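Local coordinates for phosphate-binding protein PstS (Borrelia burgdorferi, PDB 4N13), which binds inorganic phosphate with micromolar affinity and serves as the solute-binding component of the PstSACB ABC transporter that imports it, at residues Y61-S66 / L226-N231; K12-G17 / K237-F242. All blocks are in the same frame, centred on the assembly; numbering follows the deposited sequence.

Contact 1 of 2, residues Y61-S66 / L226-N231; sequences YKIAIS and LIIVTN
Ala64 and Val229 face each other as a hydrogen-bonded pair of two antiparallel strands, a compact example of how a binding-protein sheet brings distant parts of the chain together. Ala64 N reaches Val229 O at 2.9 Å, almost straight (170°), and Val229 N returns to Ala64 O at 2.8 Å. The same double exchange recurs at Ser66 and Ile227, while Ile65 and Ile228 form the non-hydrogen-bonded pair between. Ile227 can be followed outward. Its CB stands 4.2 Å from Ser66 O; CG1, placed between backbone N and carbonyl carbon (chi1 56°), comes to 3.4 Å from that same oxygen and also meets Ser66 CB; CD1, the tip, ends 4.1 Å from Ser66 CB. On the other face from Ile227, Ile63 and Ile228 lie side by side, their CG2 methyls 3.7 Å apart, and Ile65 CD1 rests on Ile228 CG1. Where strand 223-230 ends and strand 63-66 is about to begin, a water donates to Lys62 O and accepts from Asn231 N, bridging the two segments beyond the last direct backbone bond. Ser66 OG hydrogen-bonds to Arg68 O, just past the strand. Strand 63-66 lies between strand 12-18, its parallel neighbour, and antiparallel strand 223-230, with helix 49-57 over Ser66 and Val229, and Phe84 of strand 80-93 against Ile65, Leu226 and Ile228.

Contact 2 of 2, residues K12-G17 / K237-F242; sequences KIVSIG and KSVTQF
With chi1 at 176°, Val14 sets CG1 anti to its backbone N and leaves CG2 beside that nitrogen, where it meets Ser238; in Ser238 a chi1 of 58° holds OG between backbone N and carbonyl carbon, turned to the same methyl. Val14 CG2 consequently lies 3.4 Å from Ser238 OG, a van der Waals approach across which no hydrogen bond runs. That methyl also reaches CG2 of Val239 at 4.1 Å, so one branch of a single valine spans two successive helix residues. At the outer end, Lys12 CB packs 3.8 Å from Ser238 CB, while the rest of the lysine, bent about its CB-CG bond, leads away from the helix. Here is the layered α/β construction of a periplasmic binding-protein lobe in miniature: helix 237-246 lies against one face of the sheet, running 58° from the direction of strand 12-17 with the short axes 8.5 Å apart. Farther along, Ile16 extends its CD1 to the Phe242 ring, approaching it obliquely, 3.5 Å from CE2 and 3.7 Å from CD2. The ring is also covered by Leu26, Met29 and Ile30 of helix 23-36, and Ile16 is flanked by Val42 and Tyr44 of strand 40-45. Val239 additionally touches Ile63 on strand 63-66, a neighbour of strand 12-18 in the sheet.

Contacts 1 and 2, their centres 11 Å apart, both reach one sheet, in which strands 12-18 and 63-66 are neighbours. Ile65 N probably hydrogen-bonds to Gly17 O (2.8 Å), joining the two strands, and Lys62 NZ probably hydrogen-bonds to Ile13 O (2.8 Å) besides its salt bridge to Asp236, just ahead of helix 237-246. Strand 223-230 leads on to that helix, so the chain leaving contact 1 returns to pack in contact 2. The inferred phosphate site lies nearer contact 1: the side chain of Ser66 is about 3 Å from that of Ser49, that of Leu226 about 4 Å from that of Thr21, whereas that of Ile16 is about 9 Å from that of Ser19.

Contact 1 of 2, residues Y61-S66 / L226-N231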
ATOM      1  N   TYR A  61       0.934   7.239 -22.984  1.00  7.15           N
ATOM      2  CA  TYR A  61       1.920   6.389 -22.324  1.00  5.68           C
ATOM      3  C   TYR A  61       1.870   4.999 -22.951  1.00  7.07           C
ATOM      4  O   TYR A  61       0.799   4.558 -23.395  1.00  8.26           O
ATOM      5  CB  TYR A  61       1.599   6.266 -20.832  1.00  5.86           C
ATOM      6  CG  TYR A  61       1.542   7.600 -20.124  1.00  7.45           C
ATOM      7  CD1 TYR A  61       2.587   8.501 -20.226  1.00  9.19           C
ATOM      8  CD2 TYR A  61       0.437   7.968 -19.384  1.00  8.04           C
ATOM      9  CE1 TYR A  61       2.546   9.719 -19.593  1.00 10.26           C
ATOM     10  CE2 TYR A  61       0.382   9.209 -18.740  1.00  8.79           C
ATOM     11  CZ  TYR A  61       1.448  10.084 -18.871  1.00 10.50           C
ATOM     12  OH  TYR A  61       1.434  11.317 -18.257  1.00 14.41           O
ATOM     13  N   LYS A  62       3.008   4.298 -22.956  1.00  6.28           N
ATOM     14  CA  LYS A  62       3.058   2.880 -23.314  1.00  6.77           C
ATOM     15  C   LYS A  62       2.940   1.958 -22.099  1.00  6.89           C
ATOM     16  O   LYS A  62       2.656   0.772 -22.241  1.00  6.78           O
ATOM     17  CB  LYS A  62       4.347   2.569 -24.062  1.00  7.49           C
ATOM     18  CG  LYS A  62       4.369   3.108 -25.470  1.00 11.32           C
ATOM     19  CD  LYS A  62       5.644   2.690 -26.183  1.00 13.58           C
ATOM     20  CE  LYS A  62       5.783   3.351 -27.539  1.00 17.34           C
ATOM     21  NZ  LYS A  62       7.134   3.119 -28.094  1.00 17.84           N
ATOM     22  N   ILE A  63       3.186   2.497 -20.904  1.00  5.61           N
ATOM     23  CA  ILE A  63       3.062   1.746 -19.662  1.00  6.17           C
ATOM     24  C   ILE A  63       2.416   2.688 -18.664  1.00  5.17           C
ATOM     25  O   ILE A  63       2.788   3.860 -18.601  1.00  6.52           O
ATOM     26  CB  ILE A  63       4.439   1.303 -19.088  1.00  5.84           C
ATOM     27  CG1 ILE A  63       5.220   0.459 -20.106  1.00  7.94           C
ATOM     28  CG2 ILE A  63       4.268   0.582 -17.762  1.00  7.80           C
ATOM     29  CD1 ILE A  63       6.657   0.181 -19.699  1.00  7.42           C
ATOM     30  N   ALA A  64       1.500   2.173 -17.847  1.00  5.16           N
ATOM     31  CA  ALA A  64       0.992   2.900 -16.684  1.00  6.01           C
ATOM     32  C   ALA A  64       1.382   2.151 -15.422  1.00  6.22           C
ATOM     33  O   ALA A  64       1.411   0.922 -15.406  1.00  7.22           O
ATOM     34  CB  ALA A  64      -0.519   3.046 -16.746  1.00  6.56           C
ATOM     35  N   ILE A  65       1.677   2.901 -14.370  1.00  6.24           N
ATOM     36  CA  ILE A  65       1.971   2.313 -13.072  1.00  6.82           C
ATOM     37  C   ILE A  65       0.833   2.683 -12.127  1.00  6.27           C
ATOM     38  O   ILE A  65       0.551   3.867 -11.942  1.00  7.87           O
ATOM     39  CB  ILE A  65       3.290   2.823 -12.489  1.00  8.16           C
ATOM     40  CG1 ILE A  65       4.426   2.609 -13.480  1.00  8.31           C
ATOM     41  CG2 ILE A  65       3.545   2.133 -11.165  1.00 11.11           C
ATOM     42  CD1 ILE A  65       4.721   1.144 -13.774  1.00  7.19           C
ATOM     43  N   SER A  66       0.168   1.675 -11.547  1.00  6.86           N
ATOM     44  CA  SER A  66      -0.998   1.924 -10.711  1.00  6.82           C
ATOM     45  C   SER A  66      -0.843   1.330  -9.324  1.00  7.07           C
ATOM     46  O   SER A  66      -0.266   0.262  -9.155  1.00  7.60           O
ATOM     47  CB  SER A  66      -2.244   1.331 -11.372  1.00  7.69           C
ATOM     48  OG  SER A  66      -3.395   1.571 -10.585  1.00  8.61           O
ATOM     49  N   LEU A 226       1.324  -2.644  -6.281  1.00  8.61           N
ATOM     50  CA  LEU A 226       1.792  -1.718  -7.313  1.00  8.23           C
ATOM     51  C   LEU A 226       1.994  -2.511  -8.593  1.00  7.57           C
ATOM     52  O   LEU A 226       2.742  -3.494  -8.607  1.00  8.50           O
ATOM     53  CB  LEU A 226       3.082  -1.028  -6.883  1.00 10.16           C
ATOM     54  CG  LEU A 226       2.892   0.285  -6.103  1.00 15.34           C
ATOM     55  CD1 LEU A 226       2.463   1.416  -7.031  1.00 16.38           C
ATOM     56  CD2 LEU A 226       1.859   0.144  -5.010  1.00 15.59           C
ATOM     57  N   ILE A 227       1.312  -2.088  -9.648  1.00  6.96           N
ATOM     58  CA  ILE A 227       1.198  -2.888 -10.867  1.00  6.81           C
ATOM     59  C   ILE A 227       1.662  -2.107 -12.083  1.00  5.75           C
ATOM     60  O   ILE A 227       1.489  -0.886 -12.199  1.00  7.15           O
ATOM     61  CB  ILE A 227      -0.247  -3.422 -11.103  1.00  7.74           C
ATOM     62  CG1 ILE A 227      -1.274  -2.297 -11.139  1.00  8.80           C
ATOM     63  CG2 ILE A 227      -0.601  -4.462 -10.061  1.00  9.76           C
ATOM     64  CD1 ILE A 227      -2.651  -2.774 -11.550  1.00 10.15           C
ATOM     65  N   ILE A 228       2.267  -2.856 -13.001  1.00  5.86           N
ATOM     66  CA  ILE A 228       2.656  -2.406 -14.322  1.00  5.66           C
ATOM     67  C   ILE A 228       1.509  -2.768 -15.251  1.00  5.92           C
ATOM     68  O   ILE A 228       1.125  -3.937 -15.344  1.00  8.15           O
ATOM     69  CB  ILE A 228       3.910  -3.170 -14.789  1.00  6.24           C
ATOM     70  CG1 ILE A 228       5.090  -2.868 -13.867  1.00  7.37           C
ATOM     71  CG2 ILE A 228       4.247  -2.846 -16.243  1.00  8.33           C
ATOM     72  CD1 ILE A 228       6.207  -3.882 -13.968  1.00  7.73           C
ATOM     73  N   VAL A 229       0.979  -1.771 -15.931  1.00  5.87           N
ATOM     74  CA  VAL A 229      -0.193  -1.917 -16.789  1.00  6.82           C
ATOM     75  C   VAL A 229       0.185  -1.602 -18.232  1.00  6.00           C
ATOM     76  O   VAL A 229       0.774  -0.561 -18.519  1.00  6.42           O
ATOM     77  CB  VAL A 229      -1.351  -0.998 -16.330  1.00  7.03           C
ATOM     78  CG1 VAL A 229      -2.614  -1.253 -17.152  1.00  7.95           C
ATOM     79  CG2 VAL A 229      -1.632  -1.179 -14.840  1.00  8.65           C
ATOM     80  N   THR A 230      -0.185  -2.511 -19.126  1.00  6.22           N
ATOM     81  CA  THR A 230      -0.004  -2.324 -20.567  1.00  7.18           C
ATOM     82  C   THR A 230      -1.292  -2.639 -21.274  1.00  8.15           C
ATOM     83  O   THR A 230      -2.219  -3.145 -20.648  1.00  9.10           O
ATOM     84  CB  THR A 230       1.102  -3.237 -21.114  1.00 10.31           C
ATOM     85  OG1 THR A 230       0.805  -4.590 -20.769  1.00 12.76           O
ATOM     86  CG2 THR A 230       2.452  -2.861 -20.549  1.00 11.04           C
ATOM     87  N   ASN A 231      -1.368  -2.312 -22.562  1.00  9.93           N
ATOM     88  CA  ASN A 231      -2.596  -2.491 -23.314  1.00 14.11           C
ATOM     89  C   ASN A 231      -2.404  -3.424 -24.508  1.00 19.56           C
ATOM     90  O   ASN A 231      -1.287  -3.652 -24.944  1.00 21.43           O
ATOM     91  CB  ASN A 231      -3.103  -1.107 -23.756  1.00 20.57           C
ATOM     92  CG  ASN A 231      -4.505  -1.141 -24.270  1.00 24.83           C
ATOM     93  OD1 ASN A 231      -5.207  -2.152 -24.172  1.00 25.81           O
ATOM     94  ND2 ASN A 231      -4.932  -0.031 -24.830  1.00 25.82           N
TER
HETATM   95  O   HOH W   1       1.029  -0.833 -23.776  1.00 12.60           O

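Contact 2 of 2, residues K12-G17 / K237-F242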
ATOM      1  N   LYS A  12      14.554   4.270 -29.281  1.00 15.44           N
ATOM      2  CA  LYS A  12      13.182   3.946 -28.928  1.00 13.29           C
ATOM      3  C   LYS A  12      12.726   4.813 -27.761  1.00 11.81           C
ATOM      4  O   LYS A  12      13.549   5.267 -26.966  1.00 13.93           O
ATOM      5  CB  LYS A  12      13.068   2.482 -28.548  1.00 15.40           C
ATOM      6  CG  LYS A  12      13.604   1.536 -29.604  1.00 20.03           C
ATOM      7  CD  LYS A  12      12.702   1.482 -30.820  1.00 24.12           C
ATOM      8  CE  LYS A  12      13.377   0.697 -31.936  1.00 28.00           C
ATOM      9  NZ  LYS A  12      12.425   0.202 -32.961  1.00 30.97           N
ATOM     10  N   ILE A  13      11.423   5.050 -27.663  1.00 11.14           N
ATOM     11  CA  ILE A  13      10.878   5.876 -26.597  1.00  9.96           C
ATOM     12  C   ILE A  13       9.788   5.119 -25.855  1.00  9.86           C
ATOM     13  O   ILE A  13       8.871   4.580 -26.462  1.00 10.65           O
ATOM     14  CB  ILE A  13      10.318   7.195 -27.159  1.00 12.03           C
ATOM     15  CG1 ILE A  13      11.458   8.000 -27.809  1.00 16.70           C
ATOM     16  CG2 ILE A  13       9.645   8.002 -26.060  1.00 14.91           C
ATOM     17  CD1 ILE A  13      11.026   9.265 -28.496  1.00 19.88           C
ATOM     18  N   VAL A  14       9.904   5.075 -24.532  1.00  8.09           N
ATOM     19  CA  VAL A  14       8.906   4.458 -23.689  1.00  7.90           C
ATOM     20  C   VAL A  14       8.461   5.481 -22.650  1.00  6.92           C
ATOM     21  O   VAL A  14       9.161   5.733 -21.654  1.00  8.18           O
ATOM     22  CB  VAL A  14       9.443   3.182 -23.009  1.00  8.91           C
ATOM     23  CG1 VAL A  14       8.405   2.597 -22.034  1.00  9.57           C
ATOM     24  CG2 VAL A  14       9.857   2.167 -24.061  1.00  9.96           C
ATOM     25  N   SER A  15       7.295   6.073 -22.889  1.00  7.06           N
ATOM     26  CA  SER A  15       6.727   7.060 -21.977  1.00  7.51           C
ATOM     27  C   SER A  15       5.830   6.338 -20.961  1.00  7.07           C
ATOM     28  O   SER A  15       4.917   5.610 -21.353  1.00  7.54           O
ATOM     29  CB  SER A  15       5.934   8.111 -22.755  1.00  9.24           C
ATOM     30  OG  SER A  15       5.545   9.160 -21.896  1.00 11.83           O
ATOM     31  N   ILE A  16       6.106   6.541 -19.671  1.00  5.99           N
ATOM     32  CA  ILE A  16       5.389   5.878 -18.594  1.00  5.84           C
ATOM     33  C   ILE A  16       4.699   6.945 -17.740  1.00  5.83           C
ATOM     34  O   ILE A  16       5.228   8.032 -17.539  1.00  6.72           O
ATOM     35  CB  ILE A  16       6.362   5.061 -17.744  1.00  5.98           C
ATOM     36  CG1 ILE A  16       7.230   4.169 -18.633  1.00  5.77           C
ATOM     37  CG2 ILE A  16       5.632   4.258 -16.673  1.00  6.29           C
ATOM     38  CD1 ILE A  16       8.199   3.287 -17.876  1.00  7.00           C
ATOM     39  N   GLY A  17       3.513   6.626 -17.247  1.00  6.57           N
ATOM     40  CA  GLY A  17       2.793   7.519 -16.355  1.00  6.67           C
ATOM     41  C   GLY A  17       2.172   6.734 -15.224  1.00  6.53           C
ATOM     42  O   GLY A  17       2.085   5.519 -15.289  1.00 10.40           O
ATOM     43  N   LYS A 237       9.218  -4.302 -28.242  1.00 12.18           N
ATOM     44  CA  LYS A 237      10.356  -4.884 -27.556  1.00 12.43           C
ATOM     45  C   LYS A 237      10.901  -3.938 -26.479  1.00  9.76           C
ATOM     46  O   LYS A 237      11.314  -4.393 -25.417  1.00  8.74           O
ATOM     47  CB  LYS A 237      11.466  -5.232 -28.557  1.00 15.73           C
ATOM     48  CG  LYS A 237      12.646  -5.900 -27.904  1.00 19.18           C
ATOM     49  CD  LYS A 237      13.667  -6.397 -28.896  1.00 23.87           C
ATOM     50  CE  LYS A 237      14.787  -7.119 -28.164  1.00 27.45           C
ATOM     51  NZ  LYS A 237      15.758  -7.759 -29.082  1.00 29.59           N
ATOM     52  N   SER A 238      10.906  -2.637 -26.756  1.00  8.96           N
ATOM     53  CA  SER A 238      11.462  -1.674 -25.823  1.00  9.19           C
ATOM     54  C   SER A 238      10.689  -1.685 -24.509  1.00  8.47           C
ATOM     55  O   SER A 238      11.267  -1.516 -23.437  1.00  8.40           O
ATOM     56  CB  SER A 238      11.419  -0.285 -26.445  1.00 11.98           C
ATOM     57  OG  SER A 238      10.083   0.075 -26.791  1.00 16.03           O
ATOM     58  N   VAL A 239       9.385  -1.901 -24.601  1.00  7.99           N
ATOM     59  CA  VAL A 239       8.508  -1.977 -23.437  1.00  8.04           C
ATOM     60  C   VAL A 239       8.765  -3.294 -22.681  1.00  8.02           C
ATOM     61  O   VAL A 239       8.954  -3.303 -21.453  1.00  8.04           O
ATOM     62  CB  VAL A 239       7.041  -1.875 -23.894  1.00  8.42           C
ATOM     63  CG1 VAL A 239       6.074  -2.297 -22.796  1.00  9.04           C
ATOM     64  CG2 VAL A 239       6.767  -0.482 -24.391  1.00  9.64           C
ATOM     65  N   THR A 240       8.805  -4.408 -23.406  1.00  7.77           N
ATOM     66  CA  THR A 240       9.115  -5.689 -22.777  1.00  8.29           C
ATOM     67  C   THR A 240      10.449  -5.641 -22.047  1.00  6.99           C
ATOM     68  O   THR A 240      10.575  -6.134 -20.930  1.00  7.05           O
ATOM     69  CB  THR A 240       9.147  -6.764 -23.849  1.00 10.73           C
ATOM     70  OG1 THR A 240       7.872  -6.778 -24.477  1.00 12.61           O
ATOM     71  CG2 THR A 240       9.454  -8.131 -23.271  1.00 11.06           C
ATOM     72  N   GLN A 241      11.451  -5.038 -22.659  1.00  6.60           N
ATOM     73  CA  GLN A 241      12.752  -4.935 -22.021  1.00  6.07           C
ATOM     74  C   GLN A 241      12.695  -4.153 -20.712  1.00  6.34           C
ATOM     75  O   GLN A 241      13.280  -4.550 -19.721  1.00  7.14           O
ATOM     76  CB  GLN A 241      13.734  -4.235 -22.946  1.00  7.46           C
ATOM     77  CG  GLN A 241      14.180  -5.066 -24.153  1.00  8.43           C
ATOM     78  CD  GLN A 241      15.038  -4.255 -25.109  1.00  9.18           C
ATOM     79  OE1 GLN A 241      14.740  -3.099 -25.395  1.00 10.74           O
ATOM     80  NE2 GLN A 241      16.100  -4.851 -25.600  1.00 10.61           N
ATOM     81  N   PHE A 242      12.032  -3.014 -20.713  1.00  6.43           N
ATOM     82  CA  PHE A 242      12.003  -2.220 -19.493  1.00  6.13           C
ATOM     83  C   PHE A 242      11.226  -2.937 -18.386  1.00  6.10           C
ATOM     84  O   PHE A 242      11.641  -2.927 -17.240  1.00  6.82           O
ATOM     85  CB  PHE A 242      11.453  -0.802 -19.715  1.00  6.96           C
ATOM     86  CG  PHE A 242      11.602   0.065 -18.506  1.00  6.39           C
ATOM     87  CD1 PHE A 242      12.865   0.473 -18.119  1.00  7.98           C
ATOM     88  CD2 PHE A 242      10.525   0.420 -17.710  1.00  6.51           C
ATOM     89  CE1 PHE A 242      13.051   1.221 -16.999  1.00  8.64           C
ATOM     90  CE2 PHE A 242      10.709   1.196 -16.580  1.00  7.18           C
ATOM     91  CZ  PHE A 242      11.978   1.596 -16.239  1.00  7.72           C
TER